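Local coordinates for histone-lysine N-methyltransferase, H3 lysine-9 specific SUVH4 (Arabidopsis thaliana, PDB 4QEO), which methylates histone H3 on the lysine that marks silent chromatin and binds methylated DNA, coupling DNA methylation to transcriptional silencing, at residues E117-N122 against V126-Q131. Numbering follows the deposited sequence.
Sequences EDDLDN and VTYTGQ. With nucleotides of chain B.
L120 and T127 form the hydrogen-bonded antiparallel pair of a short beta hairpin in the SRA domain, with L120 N bonding T127 O at 2.9 Å and T127 N returning to L120 O at 2.8 Å. D121 and V126 make the next, non-hydrogen-bonded pair, and D121 OD2 forms a salt bridge with R169. At the other end the hairpin opens into the pocket of the flipped 5-methylcytosine, 5CM7 of chain B. Here D119, its CG anti to the carbonyl carbon (chi1 -71°), swings its carboxylate over to T129. OD1 takes the backbone N of T129 nearly along its C-O axis and the T129 hydroxyl on the anti side, 34° out of the carboxylate plane. Both bonds probably help hold the carboxylate in the orientation in which it meets the base: 5CM7 N4 donates to D119 OD1 at 3.0 Å and to T129 O at 2.8 Å, while D119 OD2 lies 2.6 Å from 5CM7 N3. The Y128 ring lies against the base, with 5CM7 N4 over one ring face, offset toward the rim, and Y128 OH hydrogen-bonded to V111 O. The extended Q131 side chain reaches the preceding nucleotide's phosphate, NE2 donating to OP1 of DT6 of chain B at 2.8 Å (N-H...O 170°).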
# COMPACT_ATOMS: atom_id res chain seq x y z
N GLU A 117 -29.21 4.08 10.53
CA GLU A 117 -29.57 5.34 11.17
C GLU A 117 -29.53 5.25 12.71
O GLU A 117 -29.33 6.25 13.39
CB GLU A 117 -30.94 5.80 10.67
CG GLU A 117 -32.03 4.75 10.91
CD GLU A 117 -33.27 4.93 10.06
OE1 GLU A 117 -33.37 5.95 9.33
OE2 GLU A 117 -34.17 4.06 10.13
N ASP A 118 -29.66 4.04 13.26
CA ASP A 118 -29.62 3.90 14.72
C ASP A 118 -28.22 3.67 15.31
O ASP A 118 -28.09 3.61 16.53
CB ASP A 118 -30.60 2.80 15.18
CG ASP A 118 -32.03 3.06 14.73
OD1 ASP A 118 -32.67 3.94 15.33
OD2 ASP A 118 -32.51 2.41 13.76
N ASP A 119 -27.19 3.55 14.48
CA ASP A 119 -25.81 3.41 15.00
C ASP A 119 -25.40 4.69 15.75
O ASP A 119 -25.69 5.78 15.28
CB ASP A 119 -24.79 3.17 13.87
CG ASP A 119 -24.89 1.78 13.24
OD1 ASP A 119 -25.57 0.89 13.82
OD2 ASP A 119 -24.27 1.58 12.17
N LEU A 120 -24.73 4.54 16.89
CA LEU A 120 -24.19 5.69 17.63
C LEU A 120 -22.73 5.41 17.98
O LEU A 120 -22.46 4.50 18.74
CB LEU A 120 -24.99 5.95 18.92
CG LEU A 120 -24.43 7.12 19.74
CD1 LEU A 120 -24.55 8.38 18.89
CD2 LEU A 120 -25.13 7.29 21.10
N ASP A 121 -21.83 6.19 17.43
CA ASP A 121 -20.40 6.00 17.61
C ASP A 121 -19.80 6.98 18.58
O ASP A 121 -19.69 8.13 18.30
CB ASP A 121 -19.64 6.08 16.28
CG ASP A 121 -18.17 5.74 16.40
OD1 ASP A 121 -17.71 5.41 17.46
OD2 ASP A 121 -17.48 5.82 15.42
N ASN A 122 -19.36 6.45 19.69
CA ASN A 122 -18.67 7.22 20.68
C ASN A 122 -17.32 6.64 21.04
O ASN A 122 -16.98 6.60 22.17
CB ASN A 122 -19.52 7.45 21.91
CG ASN A 122 -20.54 8.55 21.73
OD1 ASN A 122 -21.66 8.42 22.15
ND2 ASN A 122 -20.16 9.61 21.09
N VAL A 126 -19.77 2.13 21.78
CA VAL A 126 -20.53 2.15 20.54
C VAL A 126 -21.91 1.54 20.79
O VAL A 126 -22.04 0.61 21.58
CB VAL A 126 -19.80 1.32 19.45
CG1 VAL A 126 -20.67 1.09 18.24
CG2 VAL A 126 -18.50 2.03 19.04
N THR A 127 -22.94 2.08 20.15
CA THR A 127 -24.24 1.43 20.11
C THR A 127 -24.45 0.98 18.67
O THR A 127 -24.69 1.81 17.79
CB THR A 127 -25.37 2.36 20.57
OG1 THR A 127 -25.05 2.85 21.88
CG2 THR A 127 -26.71 1.59 20.67
N TYR A 128 -24.30 -0.31 18.42
CA TYR A 128 -24.30 -0.87 17.07
C TYR A 128 -25.64 -1.52 16.78
O TYR A 128 -26.10 -2.38 17.55
CB TYR A 128 -23.19 -1.91 16.97
CG TYR A 128 -22.92 -2.42 15.57
CD1 TYR A 128 -22.26 -1.62 14.64
CD2 TYR A 128 -23.30 -3.70 15.19
CE1 TYR A 128 -21.99 -2.11 13.35
CE2 TYR A 128 -23.03 -4.18 13.93
CZ TYR A 128 -22.38 -3.39 13.01
OH TYR A 128 -22.11 -3.90 11.76
N THR A 129 -26.29 -1.10 15.70
CA THR A 129 -27.57 -1.69 15.35
C THR A 129 -27.36 -3.09 14.79
O THR A 129 -26.41 -3.33 14.04
CB THR A 129 -28.30 -0.84 14.32
OG1 THR A 129 -28.20 0.53 14.69
CG2 THR A 129 -29.79 -1.24 14.23
N GLY A 130 -28.27 -4.01 15.13
CA GLY A 130 -28.26 -5.31 14.49
C GLY A 130 -28.50 -5.22 12.99
O GLY A 130 -28.83 -4.16 12.46
N GLN A 131 -28.35 -6.34 12.29
CA GLN A 131 -28.63 -6.40 10.86
C GLN A 131 -30.13 -6.64 10.63
O GLN A 131 -30.86 -7.15 11.51
CB GLN A 131 -27.82 -7.55 10.21
CG GLN A 131 -28.23 -8.94 10.73
CD GLN A 131 -27.52 -10.10 10.01
OE1 GLN A 131 -26.50 -10.59 10.48
NE2 GLN A 131 -28.07 -10.54 8.88
N1 5CM B 7 -23.56 -1.53 8.56
C2 5CM B 7 -23.50 -0.43 9.43
N3 5CM B 7 -24.01 -0.47 10.66
C4 5CM B 7 -24.60 -1.54 11.11
C5 5CM B 7 -24.68 -2.70 10.22
C5A 5CM B 7 -25.35 -3.93 10.70
C6 5CM B 7 -24.16 -2.62 8.95
O2 5CM B 7 -22.96 0.58 9.10
N4 5CM B 7 -25.10 -1.61 12.31
C1' 5CM B 7 -23.07 -1.39 7.21
C2' 5CM B 7 -22.19 -2.46 6.57
C3' 5CM B 7 -22.52 -2.26 5.11
C4' 5CM B 7 -24.02 -2.02 5.16
O4' 5CM B 7 -24.22 -1.37 6.39
O3' 5CM B 7 -21.92 -1.08 4.60
C5' 5CM B 7 -24.90 -3.25 4.98
O5' 5CM B 7 -24.67 -4.33 5.85
P 5CM B 7 -25.77 -5.34 6.28
OP1 5CM B 7 -25.27 -6.08 7.39
OP2 5CM B 7 -27.03 -4.69 6.35
P DT B 6 -30.48 -9.04 6.24
OP1 DT B 6 -30.26 -9.26 7.63
OP2 DT B 6 -31.55 -8.21 5.84
O5' DT B 6 -29.19 -8.47 5.53
C5' DT B 6 -27.91 -8.95 5.88
C4' DT B 6 -26.90 -8.47 4.86
O4' DT B 6 -27.16 -9.11 3.60
C3' DT B 6 -26.94 -6.97 4.60
O3' DT B 6 -25.77 -6.32 5.07
C2' DT B 6 -27.09 -6.86 3.09
C1' DT B 6 -26.70 -8.24 2.61
N1 DT B 6 -27.31 -8.63 1.33
C2 DT B 6 -26.57 -9.39 0.46
O2 DT B 6 -25.47 -9.83 0.73
N3 DT B 6 -27.19 -9.67 -0.73
C4 DT B 6 -28.43 -9.24 -1.14
O4 DT B 6 -28.85 -9.56 -2.24
C5 DT B 6 -29.15 -8.43 -0.19
C7 DT B 6 -30.51 -7.92 -0.55
C6 DT B 6 -28.56 -8.16 0.98
O HOH W 1 -22.68 4.41 21.97